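Local structure of prolyl-tRNA synthetase (Giardia lamblia ATCC 50803, 3IAL) at residues E36-R41 / V48-Y53; L202-Q207 / S226-P231; L244-S249 / H265-C270; N494-E499 / V509-C514. The protein probably catalyses the ATP-dependent attachment of L-proline to tRNA(Pro), and is held here with prolyl-adenylate bound. All blocks are in the same frame, centred on the assembly; numbering follows the deposited sequence.

How the contacts relate
The contacts follow one another along the chain, and three of them reach the connected strands that run from the catalytic core to the C-terminal region. Contact 3 lies closest to prolyl-adenylate: the side chain of its Cys270 is about 4 Å from the ligand. The side chain of Asp227 in contact 2 is about 8 Å from it and that of Phe50 in contact 1 about 9 Å. Contacts 2 and 3 have centres 29 Å apart but use successive neighbouring strands, 222-229 and 235-245. Contacts 2 and 4 touch, Gln207 OE1 packing 3.7 Å from Tyr513 CE1. Contact 1, a separate hairpin at the subunit interface, is 44 Å from contact 4, centre to centre, across the middle of the chain.

Contact 1: E36-R41 / V48-Y53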
loop_
_atom_site.group_PDB
_atom_site.type_symbol
_atom_site.label_atom_id
_atom_site.label_comp_id
_atom_site.label_asym_id
_atom_site.label_seq_id
_atom_site.Cartn_x
_atom_site.Cartn_y
_atom_site.Cartn_z
ATOM N N GLU B 36 -19.228 -10.251 1.495
ATOM C CA GLU B 36 -18.611 -9.351 2.471
ATOM C C GLU B 36 -17.405 -8.603 1.888
ATOM O O GLU B 36 -16.325 -8.569 2.467
ATOM C CB GLU B 36 -18.287 -10.110 3.767
ATOM C CG GLU B 36 -19.532 -10.837 4.307
ATOM C CD GLU B 36 -19.422 -11.281 5.747
ATOM O OE1 GLU B 36 -18.329 -11.684 6.173
ATOM O OE2 GLU B 36 -20.455 -11.251 6.451
ATOM N N LEU B 37 -17.620 -8.007 0.722
ATOM C CA LEU B 37 -16.562 -7.304 -0.001
ATOM C C LEU B 37 -16.444 -5.863 0.494
ATOM O O LEU B 37 -15.349 -5.365 0.729
ATOM C CB LEU B 37 -16.863 -7.297 -1.500
ATOM C CG LEU B 37 -16.934 -8.662 -2.185
ATOM C CD1 LEU B 37 -17.060 -8.494 -3.705
ATOM C CD2 LEU B 37 -15.718 -9.502 -1.826
ATOM N N VAL B 38 -17.592 -5.211 0.622
ATOM C CA VAL B 38 -17.687 -3.835 1.067
ATOM C C VAL B 38 -18.835 -3.701 2.059
ATOM O O VAL B 38 -19.678 -4.595 2.186
ATOM C CB VAL B 38 -17.961 -2.876 -0.107
ATOM C CG1 VAL B 38 -16.828 -2.929 -1.126
ATOM C CG2 VAL B 38 -19.293 -3.205 -0.759
ATOM N N ASP B 39 -18.852 -2.587 2.774
ATOM C CA ASP B 39 -19.995 -2.240 3.588
ATOM C C ASP B 39 -20.423 -0.799 3.297
ATOM O O ASP B 39 -19.694 0.145 3.602
ATOM C CB ASP B 39 -19.693 -2.446 5.068
ATOM C CG ASP B 39 -20.951 -2.602 5.884
ATOM O OD1 ASP B 39 -21.934 -1.903 5.557
ATOM O OD2 ASP B 39 -20.964 -3.421 6.826
ATOM N N ARG B 40 -21.619 -0.667 2.717
ATOM C CA ARG B 40 -22.193 0.621 2.307
ATOM C C ARG B 40 -22.853 1.370 3.462
ATOM O O ARG B 40 -23.259 2.518 3.302
ATOM C CB ARG B 40 -23.265 0.421 1.221
ATOM C CG ARG B 40 -22.811 -0.335 -0.012
ATOM C CD ARG B 40 -23.972 -0.587 -0.968
ATOM N NE ARG B 40 -24.335 0.597 -1.750
ATOM C CZ ARG B 40 -25.252 0.613 -2.720
ATOM N NH1 ARG B 40 -25.925 -0.488 -3.038
ATOM N NH2 ARG B 40 -25.501 1.738 -3.379
ATOM N N ARG B 41 -22.975 0.715 4.620
ATOM C CA ARG B 41 -23.681 1.289 5.772
ATOM C C ARG B 41 -22.873 2.329 6.568
ATOM O O ARG B 41 -23.322 2.800 7.612
ATOM C CB ARG B 41 -24.149 0.169 6.712
ATOM C CG ARG B 41 -25.145 -0.798 6.081
ATOM C CD ARG B 41 -25.451 -1.970 7.006
ATOM N NE ARG B 41 -24.283 -2.828 7.202
ATOM C CZ ARG B 41 -24.257 -3.906 7.982
ATOM N NH1 ARG B 41 -25.341 -4.282 8.655
ATOM N NH2 ARG B 41 -23.140 -4.619 8.087
ATOM N N VAL B 48 -17.506 3.952 1.181
ATOM C CA VAL B 48 -17.804 2.589 1.578
ATOM C C VAL B 48 -16.603 1.954 2.241
ATOM O O VAL B 48 -15.474 2.187 1.831
ATOM C CB VAL B 48 -18.260 1.726 0.372
ATOM C CG1 VAL B 48 -19.419 2.402 -0.349
ATOM C CG2 VAL B 48 -17.112 1.488 -0.576
ATOM N N VAL B 49 -16.860 1.150 3.270
ATOM C CA VAL B 49 -15.817 0.379 3.919
ATOM C C VAL B 49 -15.402 -0.768 3.002
ATOM O O VAL B 49 -16.252 -1.489 2.491
ATOM C CB VAL B 49 -16.295 -0.205 5.277
ATOM C CG1 VAL B 49 -15.199 -1.077 5.927
ATOM C CG2 VAL B 49 -16.726 0.922 6.221
ATOM N N PHE B 50 -14.098 -0.908 2.778
ATOM C CA PHE B 50 -13.543 -2.111 2.172
ATOM C C PHE B 50 -13.339 -3.146 3.277
ATOM O O PHE B 50 -12.441 -2.994 4.110
ATOM C CB PHE B 50 -12.196 -1.815 1.508
ATOM C CG PHE B 50 -12.240 -1.726 0.009
ATOM C CD1 PHE B 50 -12.600 -2.829 -0.758
ATOM C CD2 PHE B 50 -11.859 -0.560 -0.636
ATOM C CE1 PHE B 50 -12.613 -2.758 -2.156
ATOM C CE2 PHE B 50 -11.872 -0.475 -2.011
ATOM C CZ PHE B 50 -12.247 -1.582 -2.780
ATOM N N ARG B 51 -14.159 -4.199 3.293
ATOM C CA ARG B 51 -13.974 -5.294 4.253
ATOM C C ARG B 51 -12.841 -6.224 3.786
ATOM O O ARG B 51 -12.458 -6.177 2.618
ATOM C CB ARG B 51 -15.287 -6.053 4.436
ATOM C CG ARG B 51 -16.436 -5.153 4.861
ATOM C CD ARG B 51 -17.668 -5.951 5.180
ATOM N NE ARG B 51 -17.503 -6.748 6.392
ATOM C CZ ARG B 51 -18.482 -7.428 6.982
ATOM N NH1 ARG B 51 -19.711 -7.421 6.467
ATOM N NH2 ARG B 51 -18.230 -8.120 8.086
ATOM N N PRO B 52 -12.302 -7.069 4.689
ATOM C CA PRO B 52 -11.081 -7.851 4.405
ATOM C C PRO B 52 -11.037 -8.620 3.089
ATOM O O PRO B 52 -10.051 -8.522 2.343
ATOM C CB PRO B 52 -11.028 -8.829 5.575
ATOM C CG PRO B 52 -11.601 -8.073 6.696
ATOM C CD PRO B 52 -12.720 -7.255 6.092
ATOM N N TYR B 53 -12.085 -9.394 2.817
ATOM C CA TYR B 53 -12.110 -10.243 1.635
ATOM C C TYR B 53 -12.047 -9.390 0.363
ATOM O O TYR B 53 -11.327 -9.715 -0.573
ATOM C CB TYR B 53 -13.360 -11.141 1.646
ATOM C CG TYR B 53 -13.207 -12.368 0.792
ATOM C CD1 TYR B 53 -12.395 -13.422 1.205
ATOM C CD2 TYR B 53 -13.855 -12.475 -0.433
ATOM C CE1 TYR B 53 -12.240 -14.555 0.424
ATOM C CE2 TYR B 53 -13.703 -13.610 -1.230
ATOM C CZ TYR B 53 -12.886 -14.638 -0.792
ATOM O OH TYR B 53 -12.724 -15.750 -1.555
HETATM O O HOH W 1 -14.674 -9.481 4.196
HETATM O O HOH W 2 -20.504 -6.548 3.852
#
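The Arg51 guanidinium has the Glu36 side chain over one face, CB standing 4.0 Å above its plane and offset toward the rim, while a water in plane at its edge accepts from NH1 and donates to Val38 O. Glu36 OE2 lies well out of the guanidinium plane, 3.9 Å from Arg51 NH1, a long salt bridge of charges alone. Bent at chi3 (69°), Arg51 passes the Val38 backbone and ends between the carboxylates of Glu36 and Asp39; Asp39 OD2, 4.2 Å from Arg51 NH1, is too far for a salt bridge. Leu37 CD2 meets the Tyr53 ring in plane at its edge, 3.8 Å from Tyr53 CD2. Arg41 grips Asp39 side-on, NE to OD1 and NH2 to OD2; OD1 also accepts from Arg41 N at 3.0 Å, closing an Asx turn. Asp39 and Val49 form an antiparallel hydrogen-bonded pair, Asp39 N 2.8 Å from Val49 O. Strands 38-39 and 49-50 make a hairpin between helix 24-34, which Glu36 leaves in a Schellman motif, and helix 52-71, with Arg51 at its N-cap. Met32 and Met57 there touch Leu37; Trp134 NE1 of the second subunit hydrogen-bonds Asp39 OD2, and that tryptophan makes a cation-pi contact with Arg51.

Contact 2: L202-Q207 / S226-P231; sequences LCFKGQ and SDVVMP
Phe204 and Val228 meet with their side chains crossing at about a right angle, the ring atom CE1 of Phe204 lying 3.9 Å from CG2 of Val228. Phe204 CG stands between its own backbone N and carbonyl carbon (chi1 74°), and the side chain sets out toward the strand, which brings the far part of the ring to the valine methyl. The two branches of Val228 divide the work: CG2 also packs on Gly206 CA, at 3.8 Å, while CG1 approaches Lys205 O. Ser226 OG comes within 3.5 Å of Gly206 CA, so the glycine backbone is flanked by side chains from residues 226 and 228. Next to it, Gln207 and Asp227 form an antiparallel hydrogen-bonded pair, Gln207 N to Asp227 O at 2.9 Å and Asp227 N to Gln207 O at 3.0 Å. Where the chains separate, a water donates to Lys205 O and accepts from Val229 N. The carboxylate of Asp227 has salt bridges to Arg211 and Arg487. A loop leaving helix 180-201 thus enters strand 207-211, which pairs antiparallel with 222-229 of the class II synthetase catalytic core on one side and with 485-489 of the C-terminal region on the other.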
loop_
_atom_site.group_PDB
_atom_site.type_symbol
_atom_site.label_atom_id
_atom_site.label_comp_id
_atom_site.label_asym_id
_atom_site.label_seq_id
_atom_site.Cartn_x
_atom_site.Cartn_y
_atom_site.Cartn_z
ATOM N N LEU B 202 -6.293 -10.530 -14.849
ATOM C CA LEU B 202 -7.720 -10.542 -14.488
ATOM C C LEU B 202 -8.620 -11.129 -15.560
ATOM O O LEU B 202 -9.832 -11.167 -15.386
ATOM C CB LEU B 202 -8.209 -9.142 -14.100
ATOM C CG LEU B 202 -7.499 -8.557 -12.884
ATOM C CD1 LEU B 202 -7.969 -7.119 -12.672
ATOM C CD2 LEU B 202 -7.716 -9.424 -11.635
ATOM N N CYS B 203 -8.025 -11.600 -16.655
ATOM C CA CYS B 203 -8.743 -12.364 -17.677
ATOM C C CYS B 203 -9.965 -11.688 -18.293
ATOM O O CYS B 203 -10.934 -12.370 -18.627
ATOM C CB CYS B 203 -9.165 -13.721 -17.106
ATOM S SG CYS B 203 -7.809 -14.675 -16.445
ATOM N N PHE B 204 -9.933 -10.366 -18.452
ATOM C CA PHE B 204 -10.995 -9.665 -19.195
ATOM C C PHE B 204 -10.429 -8.645 -20.189
ATOM O O PHE B 204 -9.229 -8.383 -20.217
ATOM C CB PHE B 204 -12.032 -9.034 -18.246
ATOM C CG PHE B 204 -11.549 -7.801 -17.524
ATOM C CD1 PHE B 204 -11.640 -6.551 -18.118
ATOM C CD2 PHE B 204 -11.018 -7.894 -16.239
ATOM C CE1 PHE B 204 -11.200 -5.407 -17.451
ATOM C CE2 PHE B 204 -10.569 -6.752 -15.567
ATOM C CZ PHE B 204 -10.663 -5.513 -16.171
ATOM N N LYS B 205 -11.314 -8.094 -21.008
ATOM C CA LYS B 205 -10.948 -7.236 -22.123
ATOM C C LYS B 205 -11.738 -5.936 -22.047
ATOM O O LYS B 205 -12.865 -5.914 -21.563
ATOM C CB LYS B 205 -11.287 -7.960 -23.434
ATOM C CG LYS B 205 -10.703 -7.328 -24.665
ATOM C CD LYS B 205 -11.080 -8.092 -25.907
ATOM C CE LYS B 205 -10.723 -7.295 -27.160
ATOM N NZ LYS B 205 -11.087 -8.040 -28.414
ATOM N N GLY B 206 -11.143 -4.860 -22.541
ATOM C CA GLY B 206 -11.824 -3.583 -22.670
ATOM C C GLY B 206 -11.619 -3.036 -24.066
ATOM O O GLY B 206 -10.673 -3.423 -24.745
ATOM N N GLN B 207 -12.502 -2.137 -24.496
ATOM C CA GLN B 207 -12.330 -1.458 -25.783
ATOM C C GLN B 207 -11.411 -0.249 -25.637
ATOM O O GLN B 207 -11.769 0.735 -24.987
ATOM C CB GLN B 207 -13.677 -1.006 -26.356
ATOM C CG GLN B 207 -13.567 -0.337 -27.726
ATOM C CD GLN B 207 -13.015 -1.266 -28.800
ATOM O OE1 GLN B 207 -13.544 -2.354 -29.023
ATOM N NE2 GLN B 207 -11.959 -0.833 -29.477
ATOM N N SER B 226 -9.987 2.754 -21.709
ATOM C CA SER B 226 -10.481 1.398 -21.836
ATOM C C SER B 226 -11.920 1.392 -21.337
ATOM O O SER B 226 -12.172 1.524 -20.133
ATOM C CB SER B 226 -9.625 0.421 -21.031
ATOM O OG SER B 226 -10.100 -0.911 -21.204
ATOM N N ASP B 227 -12.858 1.281 -22.276
ATOM C CA ASP B 227 -14.279 1.176 -21.966
ATOM C C ASP B 227 -14.685 -0.297 -21.916
ATOM O O ASP B 227 -14.702 -0.969 -22.941
ATOM C CB ASP B 227 -15.113 1.891 -23.035
ATOM C CG ASP B 227 -15.212 3.372 -22.808
ATOM O OD1 ASP B 227 -14.896 3.849 -21.695
ATOM O OD2 ASP B 227 -15.644 4.072 -23.748
ATOM N N VAL B 228 -15.016 -0.787 -20.728
ATOM C CA VAL B 228 -15.259 -2.211 -20.529
ATOM C C VAL B 228 -16.758 -2.500 -20.540
ATOM O O VAL B 228 -17.502 -1.915 -19.777
ATOM C CB VAL B 228 -14.663 -2.687 -19.203
ATOM C CG1 VAL B 228 -15.083 -4.127 -18.902
ATOM C CG2 VAL B 228 -13.137 -2.556 -19.229
ATOM N N VAL B 229 -17.191 -3.411 -21.403
ATOM C CA VAL B 229 -18.586 -3.830 -21.410
ATOM C C VAL B 229 -18.916 -4.635 -20.144
ATOM O O VAL B 229 -18.281 -5.650 -19.854
ATOM C CB VAL B 229 -18.935 -4.669 -22.642
ATOM C CG1 VAL B 229 -20.408 -5.072 -22.589
ATOM C CG2 VAL B 229 -18.618 -3.899 -23.922
ATOM N N MET B 230 -19.909 -4.156 -19.399
ATOM C CA MET B 230 -20.382 -4.811 -18.184
ATOM C C MET B 230 -21.597 -5.690 -18.501
ATOM O O MET B 230 -22.221 -5.519 -19.556
ATOM C CB MET B 230 -20.738 -3.752 -17.145
ATOM C CG MET B 230 -19.526 -2.936 -16.693
ATOM S SD MET B 230 -18.476 -3.852 -15.552
ATOM C CE MET B 230 -19.489 -3.805 -14.083
ATOM N N PRO B 231 -21.939 -6.632 -17.601
ATOM C CA PRO B 231 -23.043 -7.571 -17.885
ATOM C C PRO B 231 -24.405 -6.926 -18.143
ATOM O O PRO B 231 -25.238 -7.545 -18.779
ATOM C CB PRO B 231 -23.098 -8.456 -16.631
ATOM C CG PRO B 231 -21.739 -8.372 -16.045
ATOM C CD PRO B 231 -21.223 -6.994 -16.362
HETATM O O HOH W 3 -15.230 -5.187 -22.632
HETATM O O HOH W 4 -8.525 -2.044 -22.972
#

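Contact 3: L244-S249 / H265-C270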
loop_
_atom_site.group_PDB
_atom_site.type_symbol
_atom_site.label_atom_id
_atom_site.label_comp_id
_atom_site.label_asym_id
_atom_site.label_seq_id
_atom_site.Cartn_x
_atom_site.Cartn_y
_atom_site.Cartn_z
ATOM N N LEU B 244 -1.106 15.275 -21.737
ATOM C CA LEU B 244 -1.477 16.611 -21.277
ATOM C C LEU B 244 -0.755 17.722 -22.048
ATOM O O LEU B 244 -1.012 18.911 -21.824
ATOM C CB LEU B 244 -1.192 16.732 -19.780
ATOM C CG LEU B 244 -1.909 15.702 -18.904
ATOM C CD1 LEU B 244 -1.602 15.977 -17.436
ATOM C CD2 LEU B 244 -3.420 15.734 -19.152
ATOM N N GLY B 245 0.131 17.331 -22.962
ATOM C CA GLY B 245 0.894 18.279 -23.758
ATOM C C GLY B 245 1.803 19.129 -22.895
ATOM O O GLY B 245 2.422 18.636 -21.944
ATOM N N GLN B 246 1.872 20.413 -23.226
ATOM C CA GLN B 246 2.693 21.372 -22.494
ATOM C C GLN B 246 1.856 22.362 -21.682
ATOM O O GLN B 246 2.410 23.239 -21.020
ATOM C CB GLN B 246 3.592 22.121 -23.475
ATOM C CG GLN B 246 4.709 21.269 -24.032
ATOM C CD GLN B 246 5.366 21.887 -25.254
ATOM O OE1 GLN B 246 4.696 22.202 -26.238
ATOM N NE2 GLN B 246 6.692 22.042 -25.206
ATOM N N ARG B 247 0.533 22.201 -21.705
ATOM C CA ARG B 247 -0.394 23.147 -21.070
ATOM C C ARG B 247 -0.137 23.346 -19.582
ATOM O O ARG B 247 -0.037 24.484 -19.110
ATOM C CB ARG B 247 -1.852 22.703 -21.282
ATOM C CG ARG B 247 -2.405 23.029 -22.665
ATOM C CD ARG B 247 -3.624 22.167 -23.034
ATOM N NE ARG B 247 -4.784 22.396 -22.166
ATOM C CZ ARG B 247 -5.587 23.460 -22.220
ATOM N NH1 ARG B 247 -6.613 23.546 -21.379
ATOM N NH2 ARG B 247 -5.377 24.446 -23.093
ATOM N N PHE B 248 -0.044 22.242 -18.848
ATOM C CA PHE B 248 0.221 22.284 -17.408
ATOM C C PHE B 248 1.633 22.795 -17.095
ATOM O O PHE B 248 1.843 23.463 -16.078
ATOM C CB PHE B 248 0.016 20.901 -16.775
ATOM C CG PHE B 248 -1.423 20.567 -16.467
ATOM C CD1 PHE B 248 -1.991 20.941 -15.259
ATOM C CD2 PHE B 248 -2.195 19.859 -17.365
ATOM C CE1 PHE B 248 -3.303 20.626 -14.957
ATOM C CE2 PHE B 248 -3.501 19.538 -17.077
ATOM C CZ PHE B 248 -4.057 19.911 -15.868
ATOM N N SER B 249 2.594 22.489 -17.965
ATOM C CA SER B 249 3.970 22.948 -17.786
ATOM C C SER B 249 4.070 24.466 -17.863
ATOM O O SER B 249 4.858 25.089 -17.139
ATOM C CB SER B 249 4.889 22.329 -18.843
ATOM O OG SER B 249 4.874 20.919 -18.778
ATOM N N HIS B 265 9.512 23.876 -22.207
ATOM C CA HIS B 265 8.402 23.296 -21.467
ATOM C C HIS B 265 8.353 21.808 -21.772
ATOM O O HIS B 265 8.169 21.431 -22.927
ATOM C CB HIS B 265 7.072 23.931 -21.868
ATOM C CG HIS B 265 6.816 25.259 -21.229
ATOM N ND1 HIS B 265 6.914 25.460 -19.869
ATOM C CD2 HIS B 265 6.444 26.447 -21.761
ATOM C CE1 HIS B 265 6.630 26.720 -19.592
ATOM N NE2 HIS B 265 6.338 27.339 -20.723
ATOM N N PRO B 266 8.516 20.957 -20.745
ATOM C CA PRO B 266 8.418 19.531 -20.990
ATOM C C PRO B 266 6.970 19.109 -21.202
ATOM O O PRO B 266 6.040 19.841 -20.862
ATOM C CB PRO B 266 8.973 18.917 -19.701
ATOM C CG PRO B 266 8.654 19.915 -18.639
ATOM C CD PRO B 266 8.587 21.268 -19.306
ATOM N N TYR B 267 6.797 17.929 -21.779
ATOM C CA TYR B 267 5.485 17.333 -21.969
ATOM C C TYR B 267 5.083 16.579 -20.714
ATOM O O TYR B 267 5.946 16.044 -20.019
ATOM C CB TYR B 267 5.516 16.377 -23.164
ATOM C CG TYR B 267 5.256 17.063 -24.486
ATOM C CD1 TYR B 267 6.159 17.980 -25.011
ATOM C CD2 TYR B 267 4.101 16.792 -25.213
ATOM C CE1 TYR B 267 5.918 18.614 -26.232
ATOM C CE2 TYR B 267 3.855 17.413 -26.425
ATOM C CZ TYR B 267 4.765 18.323 -26.932
ATOM O OH TYR B 267 4.501 18.934 -28.138
ATOM N N LEU B 268 3.780 16.538 -20.427
ATOM C CA LEU B 268 3.253 15.757 -19.303
ATOM C C LEU B 268 2.283 14.657 -19.764
ATOM O O LEU B 268 1.474 14.864 -20.672
ATOM C CB LEU B 268 2.558 16.676 -18.295
ATOM C CG LEU B 268 3.440 17.687 -17.546
ATOM C CD1 LEU B 268 2.570 18.661 -16.765
ATOM C CD2 LEU B 268 4.469 17.014 -16.628
ATOM N N THR B 269 2.376 13.492 -19.129
ATOM C CA THR B 269 1.404 12.424 -19.317
ATOM C C THR B 269 0.924 11.892 -17.962
ATOM O O THR B 269 1.586 12.083 -16.933
ATOM C CB THR B 269 1.972 11.266 -20.181
ATOM O OG1 THR B 269 3.018 10.579 -19.476
ATOM C CG2 THR B 269 2.520 11.800 -21.516
ATOM N N CYS B 270 -0.238 11.245 -17.958
ATOM C CA CYS B 270 -0.712 10.552 -16.757
ATOM C C CYS B 270 -1.619 9.383 -17.071
ATOM O O CYS B 270 -2.160 9.277 -18.162
ATOM C CB CYS B 270 -1.404 11.506 -15.790
ATOM S SG CYS B 270 -2.803 12.393 -16.443
#
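With CG anti to its carbonyl carbon (chi1 -72°) and the chain extended beyond it, Gln246 crosses the Tyr267 ring at a slant and reaches His265. Its CG stands over one face of that ring, 4.0 Å from the centroid, in a CH-pi contact displaced toward the rim, and the amide plane is tilted 23° from the ring plane. From there NE2 donates to His265 O at 2.8 Å in a nearly straight bond (175°), with the acceptor in the amide plane. Ser249 OG, likewise anti to its carbonyl carbon, donates to Pro266 O at 2.6 Å. Leu268 CD1 fits against Phe248 CB, and Leu268 CB faces Leu244 CB at 4.0 Å; Leu244 CD1 in turn touches Cys270 SG. The backbones are tied by Leu244 N to Leu268 O at 2.8 Å and by Leu268 N to Gly245 O at 2.9 Å. A type II' turn, Leu244 to Arg247, then leads strand 235-245 into helix 247-251. Outside the pair, His265 ND1 bonds Ile254 O, and Tyr128 packs on both Leu244 and Leu268. The chemistry thus divides in two: side-chain donors satisfy consecutive carbonyls, His265 O and Pro266 O, just before strand residues 267-270 begin, one donor coming from the turn (Gln246) and one from the helix after it (Ser249), whereas an apolar row leads from Phe248 to Cys270, which touches the bound prolyl-adenylate.

Contact 4: N494-E499 / V509-C514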
loop_
_atom_site.group_PDB
_atom_site.type_symbol
_atom_site.label_atom_id
_atom_site.label_comp_id
_atom_site.label_asym_id
_atom_site.label_seq_id
_atom_site.Cartn_x
_atom_site.Cartn_y
_atom_site.Cartn_z
ATOM N N ASN B 494 -8.076 1.211 -39.222
ATOM C CA ASN B 494 -8.118 2.041 -40.427
ATOM C C ASN B 494 -9.354 1.777 -41.280
ATOM O O ASN B 494 -9.685 0.632 -41.580
ATOM C CB ASN B 494 -6.826 1.910 -41.243
ATOM C CG ASN B 494 -5.923 3.126 -41.087
ATOM O OD1 ASN B 494 -6.359 4.261 -41.297
ATOM N ND2 ASN B 494 -4.665 2.898 -40.713
ATOM N N VAL B 495 -10.042 2.860 -41.635
ATOM C CA VAL B 495 -11.274 2.767 -42.398
ATOM C C VAL B 495 -10.965 2.364 -43.833
ATOM O O VAL B 495 -9.943 2.760 -44.402
ATOM C CB VAL B 495 -12.084 4.089 -42.370
ATOM C CG1 VAL B 495 -11.328 5.216 -43.067
ATOM C CG2 VAL B 495 -13.453 3.888 -43.008
ATOM N N LEU B 496 -11.846 1.551 -44.400
ATOM C CA LEU B 496 -11.719 1.135 -45.779
ATOM C C LEU B 496 -12.051 2.338 -46.653
ATOM O O LEU B 496 -12.961 3.095 -46.332
ATOM C CB LEU B 496 -12.669 -0.030 -46.064
ATOM C CG LEU B 496 -12.414 -1.288 -45.222
ATOM C CD1 LEU B 496 -13.603 -2.243 -45.273
ATOM C CD2 LEU B 496 -11.132 -1.975 -45.693
ATOM N N PRO B 497 -11.298 2.542 -47.749
ATOM C CA PRO B 497 -11.660 3.673 -48.606
ATOM C C PRO B 497 -13.051 3.483 -49.212
ATOM O O PRO B 497 -13.462 2.352 -49.481
ATOM C CB PRO B 497 -10.570 3.671 -49.683
ATOM C CG PRO B 497 -10.002 2.291 -49.669
ATOM C CD PRO B 497 -10.137 1.795 -48.264
ATOM N N GLY B 498 -13.781 4.580 -49.380
ATOM C CA GLY B 498 -15.118 4.530 -49.961
ATOM C C GLY B 498 -16.232 4.139 -49.005
ATOM O O GLY B 498 -17.395 4.103 -49.399
ATOM N N GLU B 499 -15.896 3.849 -47.750
ATOM C CA GLU B 499 -16.917 3.589 -46.737
ATOM C C GLU B 499 -17.569 4.925 -46.380
ATOM O O GLU B 499 -16.911 5.963 -46.409
ATOM C CB GLU B 499 -16.306 2.909 -45.508
ATOM C CG GLU B 499 -17.291 2.019 -44.742
ATOM C CD GLU B 499 -16.624 0.896 -43.957
ATOM O OE1 GLU B 499 -15.384 0.748 -44.018
ATOM O OE2 GLU B 499 -17.357 0.144 -43.286
ATOM N N VAL B 509 -14.196 8.668 -42.068
ATOM C CA VAL B 509 -12.775 8.785 -41.708
ATOM C C VAL B 509 -12.384 7.921 -40.500
ATOM O O VAL B 509 -11.213 7.853 -40.158
ATOM C CB VAL B 509 -12.377 10.254 -41.407
ATOM C CG1 VAL B 509 -12.671 11.139 -42.600
ATOM C CG2 VAL B 509 -13.098 10.775 -40.161
ATOM N N CYS B 510 -13.355 7.269 -39.859
ATOM C CA CYS B 510 -13.091 6.434 -38.679
ATOM C C CYS B 510 -14.302 5.568 -38.354
ATOM O O CYS B 510 -15.381 5.764 -38.925
ATOM C CB CYS B 510 -12.782 7.311 -37.462
ATOM S SG CYS B 510 -14.220 8.279 -36.865
ATOM N N TYR B 511 -14.120 4.620 -37.433
ATOM C CA TYR B 511 -15.240 3.898 -36.826
ATOM C C TYR B 511 -15.428 4.400 -35.400
ATOM O O TYR B 511 -14.551 4.231 -34.550
ATOM C CB TYR B 511 -15.002 2.388 -36.816
ATOM C CG TYR B 511 -14.711 1.821 -38.177
ATOM C CD1 TYR B 511 -15.736 1.553 -39.079
ATOM C CD2 TYR B 511 -13.403 1.561 -38.572
ATOM C CE1 TYR B 511 -15.463 1.041 -40.346
ATOM C CE2 TYR B 511 -13.119 1.045 -39.821
ATOM C CZ TYR B 511 -14.147 0.790 -40.705
ATOM O OH TYR B 511 -13.847 0.282 -41.941
ATOM N N MET B 512 -16.563 5.036 -35.146
ATOM C CA MET B 512 -16.895 5.466 -33.801
ATOM C C MET B 512 -17.551 4.314 -33.062
ATOM O O MET B 512 -18.093 3.388 -33.684
ATOM C CB MET B 512 -17.821 6.685 -33.811
ATOM C CG MET B 512 -17.108 7.992 -34.075
ATOM S SD MET B 512 -15.850 8.354 -32.831
ATOM C CE MET B 512 -15.429 10.038 -33.259
ATOM N N TYR B 513 -17.464 4.380 -31.734
ATOM C CA TYR B 513 -18.131 3.453 -30.838
ATOM C C TYR B 513 -19.063 4.218 -29.920
ATOM O O TYR B 513 -18.652 5.172 -29.242
ATOM C CB TYR B 513 -17.122 2.697 -29.983
ATOM C CG TYR B 513 -16.267 1.710 -30.736
ATOM C CD1 TYR B 513 -16.526 0.351 -30.672
ATOM C CD2 TYR B 513 -15.179 2.136 -31.483
ATOM C CE1 TYR B 513 -15.734 -0.562 -31.342
ATOM C CE2 TYR B 513 -14.379 1.234 -32.159
ATOM C CZ TYR B 513 -14.654 -0.116 -32.077
ATOM O OH TYR B 513 -13.870 -1.020 -32.751
ATOM N N CYS B 514 -20.314 3.767 -29.879
ATOM C CA CYS B 514 -21.349 4.397 -29.086
ATOM C C CYS B 514 -21.805 3.391 -28.032
ATOM O O CYS B 514 -21.837 2.187 -28.301
ATOM C CB CYS B 514 -22.511 4.799 -30.008
ATOM S SG CYS B 514 -24.087 4.993 -29.223
#
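Val495 and Cys510 make the nearest backbone approach, CA to CA 5.5 Å, with no backbone hydrogen bond between the two segments; a type II turn from Leu496 to Glu499 then carries the loop around the end of the Tyr511 side chain. The tyrosine hydroxyl is the polar centre. It donates to Glu499 OE1 at 2.6 Å, meeting that oxygen from above the carboxylate, 36° out of its plane, and it accepts a weak bond from Leu496 N at 3.4 Å. With CG anti to the backbone N (chi1 -152°) and an extended chain beyond, Glu499 reaches from the far end of the turn to this hydroxyl. Its carboxylate stands 73° from the ring plane, and OE2 lies at the ring's edge, 3.6 Å from Tyr511 CE1. On the CE2 side Asn494 O also comes in at the edge, 3.9 Å from that carbon. Val495 crosses the ring obliquely and uses its two methyls separately: CG2 packs 3.9 Å from Tyr511 CZ, whereas CG1 touches the carbonyl carbon of Val509 at the same distance. The two bonds, one weak, set the direction of the hydroxyl and tie both ends of the turn, Leu496 and Glu499, to it; the edge groups and Val495 would hold the ring's rotation. Arg461 makes a cation-pi contact with Tyr511. Strand 510-515 runs antiparallel between strands 459-464 and 485-489; at its start Val509 and Cys510 face Phe464 in a classic beta bulge.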